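PDB 4G3A: CLIP-associating protein from Drosophila melanogaster, which tracks microtubule plus ends, promotes the stabilisation of dynamic microtubules and is required for mitotic spindle formation, the chain here being its N-terminal TOG-like domain. Local coordinates for residues L112-L117 with Q126-K131; N154-Y159 with Y196-D201. All blocks are in the same frame, centred on the assembly; numbering follows the deposited sequence.

Overall arrangement
The chain runs from its N terminus through a row of paired antiparallel helices; contact 1 lies near the middle of the chain and contact 2 towards its C-terminal part. Contact 1 comes first, closing the short connection between helix 104-119 and helix 125-136, which follow each other directly. The chain then passes into helix 142-159, where contact 2 opens; it closes on the C-terminal end of helix 182-199, spanning a longer loop that includes helix 170-175. The two are in series, neither enclosing the other, with centres about 16 Å apart. They also touch: Arg115 packs on Asn154 and Glu158, and Ile129 meets Ala155, joining helix 104-119 and helix 125-136 to helix 142-159.

Contact 1. Residues L112-L117 with Q126-K131; sequences LLLRDL and QALIDK
Leu128 reaches across from helix 125-136 to Leu114 and Leu117 of helix 104-119, and these three leucines make the whole contact. The side chains meet through apolar groups, with no hydrogen bond across. Leu128 holds its CG anti to the backbone N (chi1 -177°), which sends the two methyls outward to the other helix. Leu128 CD2 does most of the touching: it lies 4.0 Å from Leu117 CD1 and 4.3 Å from Leu114 CB. The side chains of Leu117 and Leu128 cross at about a right angle, and Leu128 CD1 also comes within 4.2 Å of Leu117 CD1.

One backbone atom joins in. Leu128 CD2 rests 3.5 Å from Leu114 O, so the methyl lies against the carbonyl as well as the leucine side chains. Leu117 and Leu128 are also the closest backbone pair, yet their CA atoms are 8.1 Å apart, a gap bridged by side chains.

Within helix 125-136, Gln126 NE2 donates to Asp130 OD1 at 3.1 Å in a nearly straight bond (171°). Tyr169 OH also bonds Asp130 OD1, and Gln126 OE1 bonds Ser165 N, tying this side of the helix to the loop that follows helix 142-159.

The contact links the second helix of HEAT 2 to the helix that follows it, near the middle of the TOG domain. Leu92 of helix 88-98 packs on both Leu114 and Leu128, Ile77 of helix 63-80 lies against Leu117, and Ile129 turns to Thr151 of helix 142-159.

Contact 2. Residues N154-Y159 with Y196-D201; sequences NALHEY and YKHVGD
A histidine pair and a leucine against one face of a ring join the C-terminal ends of helix 142-159 and helix 182-199, in a partly buried contact toward the C-terminal part of the domain. His198 is central. Leu156 CG sits over one face of its imidazole, 3.5 Å from the ring centroid and 13° off the normal, a CH-pi contact, while Leu156 CD2 lies 3.4 Å from His198 CD2. With CG anti to the backbone N (chi1 -163°), Leu156 extends against that face of the ring. His198 CE1 lies 3.1 Å from Leu156 O.

At the ring's edge, His198 NE2 and His157 ND1 are hydrogen-bonded at 2.9 Å, with ND1 in the plane of the His198 ring. The two rings meet rim to rim, their planes 26° apart. His157 NE2 is bonded on its other side to Glu194, which also salt-bridges Lys197, so both nitrogens of His157 are held. In the HEAT-repeat stack of this TOG domain, the pair joins helix 142-159 to the closing helix of HEAT 3. Cutting His198 back to an alanine would probably leave His157 ND1 without this partner and strip Leu156 of the imidazole it packs against.

Past the helix end, Gly200 takes a positive phi at which a side chain would be jammed against the preceding carbonyl O, and Tyr196 OH bonds Asp201 OD1 at 2.6 Å. Asp201 also salt-bridges Arg204 and Lys229, while the Tyr196 ring stacks with Phe225 of helix 215-229.

Contact 1. Residues L112-L117 with Q126-K131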
loop_
_atom_site.group_PDB
_atom_site.type_symbol
_atom_site.label_atom_id
_atom_site.label_comp_id
_atom_site.label_asym_id
_atom_site.label_seq_id
_atom_site.Cartn_x
_atom_site.Cartn_y
_atom_site.Cartn_z
ATOM N N LEU A 112 -3.304 1.661 4.065
ATOM C CA LEU A 112 -3.125 1.328 5.474
ATOM C C LEU A 112 -2.730 -0.150 5.653
ATOM O O LEU A 112 -1.865 -0.468 6.460
ATOM C CB LEU A 112 -4.378 1.702 6.281
ATOM C CG LEU A 112 -4.389 1.438 7.789
ATOM C CD1 LEU A 112 -3.067 1.806 8.461
ATOM C CD2 LEU A 112 -5.553 2.174 8.441
ATOM N N LEU A 113 -3.342 -1.047 4.887
ATOM C CA LEU A 113 -2.927 -2.451 4.886
ATOM C C LEU A 113 -1.439 -2.588 4.560
ATOM O O LEU A 113 -0.715 -3.377 5.194
ATOM C CB LEU A 113 -3.766 -3.271 3.879
ATOM C CG LEU A 113 -3.519 -4.784 3.831
ATOM C CD1 LEU A 113 -4.742 -5.577 3.248
ATOM C CD2 LEU A 113 -2.241 -5.124 3.065
ATOM N N LEU A 114 -0.980 -1.828 3.563
ATOM C CA LEU A 114 0.434 -1.850 3.197
ATOM C C LEU A 114 1.316 -1.356 4.351
ATOM O O LEU A 114 2.331 -1.963 4.664
ATOM C CB LEU A 114 0.703 -1.031 1.923
ATOM C CG LEU A 114 0.017 -1.530 0.645
ATOM C CD1 LEU A 114 0.283 -0.563 -0.505
ATOM C CD2 LEU A 114 0.484 -2.934 0.300
ATOM N N ARG A 115 0.932 -0.260 4.993
ATOM C CA ARG A 115 1.715 0.222 6.133
ATOM C C ARG A 115 1.709 -0.797 7.285
ATOM O O ARG A 115 2.716 -0.984 7.973
ATOM C CB ARG A 115 1.218 1.599 6.587
ATOM C CG ARG A 115 1.446 2.697 5.532
ATOM C CD ARG A 115 1.361 4.104 6.137
ATOM N NE ARG A 115 0.032 4.410 6.659
ATOM C CZ ARG A 115 -0.958 4.908 5.922
ATOM N NH1 ARG A 115 -0.772 5.147 4.631
ATOM N NH2 ARG A 115 -2.136 5.165 6.469
ATOM N N ASP A 116 0.574 -1.464 7.482
ATOM C CA ASP A 116 0.463 -2.469 8.537
ATOM C C ASP A 116 1.403 -3.651 8.294
ATOM O O ASP A 116 2.027 -4.151 9.228
ATOM C CB ASP A 116 -0.988 -2.939 8.712
ATOM C CG ASP A 116 -1.883 -1.877 9.346
ATOM O OD1 ASP A 116 -1.380 -1.001 10.087
ATOM O OD2 ASP A 116 -3.102 -1.921 9.101
ATOM N N LEU A 117 1.528 -4.085 7.044
ATOM C CA LEU A 117 2.482 -5.144 6.709
ATOM C C LEU A 117 3.894 -4.817 7.204
ATOM O O LEU A 117 4.623 -5.686 7.685
ATOM C CB LEU A 117 2.520 -5.386 5.196
ATOM C CG LEU A 117 1.316 -6.018 4.486
ATOM C CD1 LEU A 117 1.477 -5.949 2.969
ATOM C CD2 LEU A 117 1.114 -7.484 4.929
ATOM N N GLN A 126 12.017 -2.616 2.855
ATOM C CA GLN A 126 12.637 -2.689 1.535
ATOM C C GLN A 126 11.999 -3.790 0.697
ATOM O O GLN A 126 11.756 -3.605 -0.496
ATOM C CB GLN A 126 14.149 -2.904 1.619
ATOM C CG GLN A 126 14.832 -2.744 0.287
ATOM C CD GLN A 126 15.138 -1.286 -0.031
ATOM O OE1 GLN A 126 15.779 -0.598 0.756
ATOM N NE2 GLN A 126 14.686 -0.816 -1.188
ATOM N N ALA A 127 11.728 -4.933 1.326
ATOM C CA ALA A 127 11.104 -6.061 0.634
ATOM C C ALA A 127 9.741 -5.699 0.046
ATOM O O ALA A 127 9.455 -6.002 -1.118
ATOM C CB ALA A 127 10.977 -7.272 1.573
ATOM N N LEU A 128 8.893 -5.065 0.850
ATOM C CA LEU A 128 7.568 -4.673 0.377
ATOM C C LEU A 128 7.610 -3.617 -0.719
ATOM O O LEU A 128 6.910 -3.721 -1.720
ATOM C CB LEU A 128 6.692 -4.153 1.512
ATOM C CG LEU A 128 5.273 -3.801 1.030
ATOM C CD1 LEU A 128 4.604 -5.007 0.359
ATOM C CD2 LEU A 128 4.387 -3.270 2.161
ATOM N N ILE A 129 8.401 -2.570 -0.522
ATOM C CA ILE A 129 8.419 -1.516 -1.538
ATOM C C ILE A 129 8.946 -2.066 -2.875
ATOM O O ILE A 129 8.381 -1.783 -3.934
ATOM C CB ILE A 129 9.211 -0.262 -1.082
ATOM C CG1 ILE A 129 8.636 0.296 0.221
ATOM C CG2 ILE A 129 9.212 0.798 -2.181
ATOM C CD1 ILE A 129 7.163 0.641 0.162
ATOM N N ASP A 130 10.018 -2.858 -2.820
ATOM C CA ASP A 130 10.563 -3.488 -4.030
ATOM C C ASP A 130 9.504 -4.345 -4.721
ATOM O O ASP A 130 9.350 -4.308 -5.938
ATOM C CB ASP A 130 11.770 -4.377 -3.709
ATOM C CG ASP A 130 13.025 -3.591 -3.352
ATOM O OD1 ASP A 130 12.963 -2.357 -3.185
ATOM O OD2 ASP A 130 14.088 -4.236 -3.229
ATOM N N LYS A 131 8.779 -5.133 -3.938
ATOM C CA LYS A 131 7.754 -6.003 -4.493
ATOM C C LYS A 131 6.649 -5.174 -5.146
ATOM O O LYS A 131 6.177 -5.493 -6.236
ATOM C CB LYS A 131 7.160 -6.897 -3.389
ATOM C CG LYS A 131 6.177 -7.918 -3.909
ATOM C CD LYS A 131 6.852 -8.893 -4.886
ATOM C CE LYS A 131 5.987 -10.158 -5.107
ATOM N NZ LYS A 131 6.612 -11.006 -6.158
#

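Contact 2. Residues N154-Y159 with Y196-D201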
loop_
_atom_site.group_PDB
_atom_site.type_symbol
_atom_site.label_atom_id
_atom_site.label_comp_id
_atom_site.label_asym_id
_atom_site.label_seq_id
_atom_site.Cartn_x
_atom_site.Cartn_y
_atom_site.Cartn_z
ATOM N N ASN A 154 5.596 7.688 2.186
ATOM C CA ASN A 154 5.177 7.366 3.558
ATOM C C ASN A 154 6.162 6.425 4.232
ATOM O O ASN A 154 6.489 6.598 5.402
ATOM C CB ASN A 154 3.777 6.739 3.584
ATOM C CG ASN A 154 2.689 7.690 3.121
ATOM O OD1 ASN A 154 1.602 7.260 2.740
ATOM N ND2 ASN A 154 2.975 8.985 3.144
ATOM N N ALA A 155 6.620 5.411 3.496
ATOM C CA ALA A 155 7.590 4.457 4.025
ATOM C C ALA A 155 8.928 5.119 4.398
ATOM O O ALA A 155 9.538 4.798 5.427
ATOM C CB ALA A 155 7.821 3.348 3.027
ATOM N N LEU A 156 9.383 6.037 3.557
ATOM C CA LEU A 156 10.595 6.798 3.841
ATOM C C LEU A 156 10.399 7.671 5.072
ATOM O O LEU A 156 11.236 7.706 5.974
ATOM C CB LEU A 156 10.949 7.673 2.625
ATOM C CG LEU A 156 12.363 8.248 2.515
ATOM C CD1 LEU A 156 13.394 7.132 2.448
ATOM C CD2 LEU A 156 12.475 9.177 1.289
ATOM N N HIS A 157 9.286 8.390 5.110
ATOM C CA HIS A 157 9.023 9.254 6.241
ATOM C C HIS A 157 8.939 8.439 7.533
ATOM O O HIS A 157 9.399 8.885 8.571
ATOM C CB HIS A 157 7.762 10.092 6.015
ATOM C CG HIS A 157 7.962 11.216 5.027
ATOM N ND1 HIS A 157 9.196 11.687 4.683
ATOM C CD2 HIS A 157 7.051 11.950 4.333
ATOM C CE1 HIS A 157 9.059 12.675 3.795
ATOM N NE2 HIS A 157 7.776 12.850 3.578
ATOM N N GLU A 158 8.388 7.229 7.460
ATOM C CA GLU A 158 8.170 6.431 8.670
ATOM C C GLU A 158 9.417 5.670 9.107
ATOM O O GLU A 158 9.675 5.529 10.315
ATOM C CB GLU A 158 6.990 5.468 8.490
ATOM C CG GLU A 158 5.633 6.118 8.716
ATOM C CD GLU A 158 4.485 5.309 8.137
ATOM O OE1 GLU A 158 4.355 4.110 8.474
ATOM O OE2 GLU A 158 3.709 5.881 7.340
ATOM N N TYR A 159 10.205 5.212 8.142
ATOM C CA TYR A 159 11.358 4.367 8.460
ATOM C C TYR A 159 12.741 4.982 8.231
ATOM O O TYR A 159 13.720 4.529 8.818
ATOM C CB TYR A 159 11.242 3.031 7.734
ATOM C CG TYR A 159 10.000 2.288 8.169
ATOM C CD1 TYR A 159 9.937 1.687 9.420
ATOM C CD2 TYR A 159 8.892 2.215 7.349
ATOM C CE1 TYR A 159 8.802 1.022 9.839
ATOM C CE2 TYR A 159 7.751 1.549 7.756
ATOM C CZ TYR A 159 7.712 0.961 9.010
ATOM O OH TYR A 159 6.580 0.293 9.419
ATOM N N TYR A 196 14.558 14.092 -1.362
ATOM C CA TYR A 196 15.597 15.075 -1.034
ATOM C C TYR A 196 15.685 15.330 0.480
ATOM O O TYR A 196 16.777 15.496 1.030
ATOM C CB TYR A 196 15.375 16.385 -1.783
ATOM C CG TYR A 196 16.369 17.475 -1.403
ATOM C CD1 TYR A 196 17.653 17.490 -1.929
ATOM C CD2 TYR A 196 16.015 18.471 -0.511
ATOM C CE1 TYR A 196 18.567 18.484 -1.575
ATOM C CE2 TYR A 196 16.913 19.465 -0.147
ATOM C CZ TYR A 196 18.185 19.469 -0.677
ATOM O OH TYR A 196 19.067 20.464 -0.304
ATOM N N LYS A 197 14.541 15.352 1.154
ATOM C CA LYS A 197 14.541 15.612 2.591
ATOM C C LYS A 197 15.366 14.589 3.365
ATOM O O LYS A 197 15.938 14.914 4.404
ATOM C CB LYS A 197 13.121 15.704 3.137
ATOM C CG LYS A 197 12.373 16.937 2.668
ATOM C CD LYS A 197 10.894 16.842 3.008
ATOM C CE LYS A 197 10.114 17.975 2.355
ATOM N NZ LYS A 197 8.656 17.857 2.622
ATOM N N HIS A 198 15.437 13.361 2.856
ATOM C CA HIS A 198 16.147 12.289 3.549
ATOM C C HIS A 198 17.580 12.150 3.058
ATOM O O HIS A 198 18.486 11.815 3.818
ATOM C CB HIS A 198 15.413 10.955 3.371
ATOM C CG HIS A 198 14.123 10.880 4.118
ATOM N ND1 HIS A 198 13.998 10.253 5.333
ATOM C CD2 HIS A 198 12.890 11.380 3.828
ATOM C CE1 HIS A 198 12.756 10.365 5.770
ATOM N NE2 HIS A 198 12.068 11.050 4.862
ATOM N N VAL A 199 17.772 12.414 1.776
ATOM C CA VAL A 199 19.013 12.090 1.093
ATOM C C VAL A 199 19.965 13.296 0.973
ATOM O O VAL A 199 21.184 13.144 0.993
ATOM C CB VAL A 199 18.693 11.468 -0.280
ATOM C CG1 VAL A 199 19.874 11.548 -1.221
ATOM C CG2 VAL A 199 18.234 10.023 -0.093
ATOM N N GLY A 200 19.411 14.492 0.869
ATOM C CA GLY A 200 20.243 15.683 0.838
ATOM C C GLY A 200 20.813 15.991 -0.535
ATOM O O GLY A 200 20.363 15.453 -1.550
ATOM N N ASP A 201 21.818 16.863 -0.561
ATOM C CA ASP A 201 22.271 17.476 -1.805
ATOM C C ASP A 201 22.943 16.525 -2.794
ATOM O O ASP A 201 23.099 16.870 -3.965
ATOM C CB ASP A 201 23.179 18.674 -1.511
ATOM C CG ASP A 201 22.435 19.813 -0.848
ATOM O OD1 ASP A 201 21.437 20.301 -1.429
ATOM O OD2 ASP A 201 22.855 20.223 0.257
#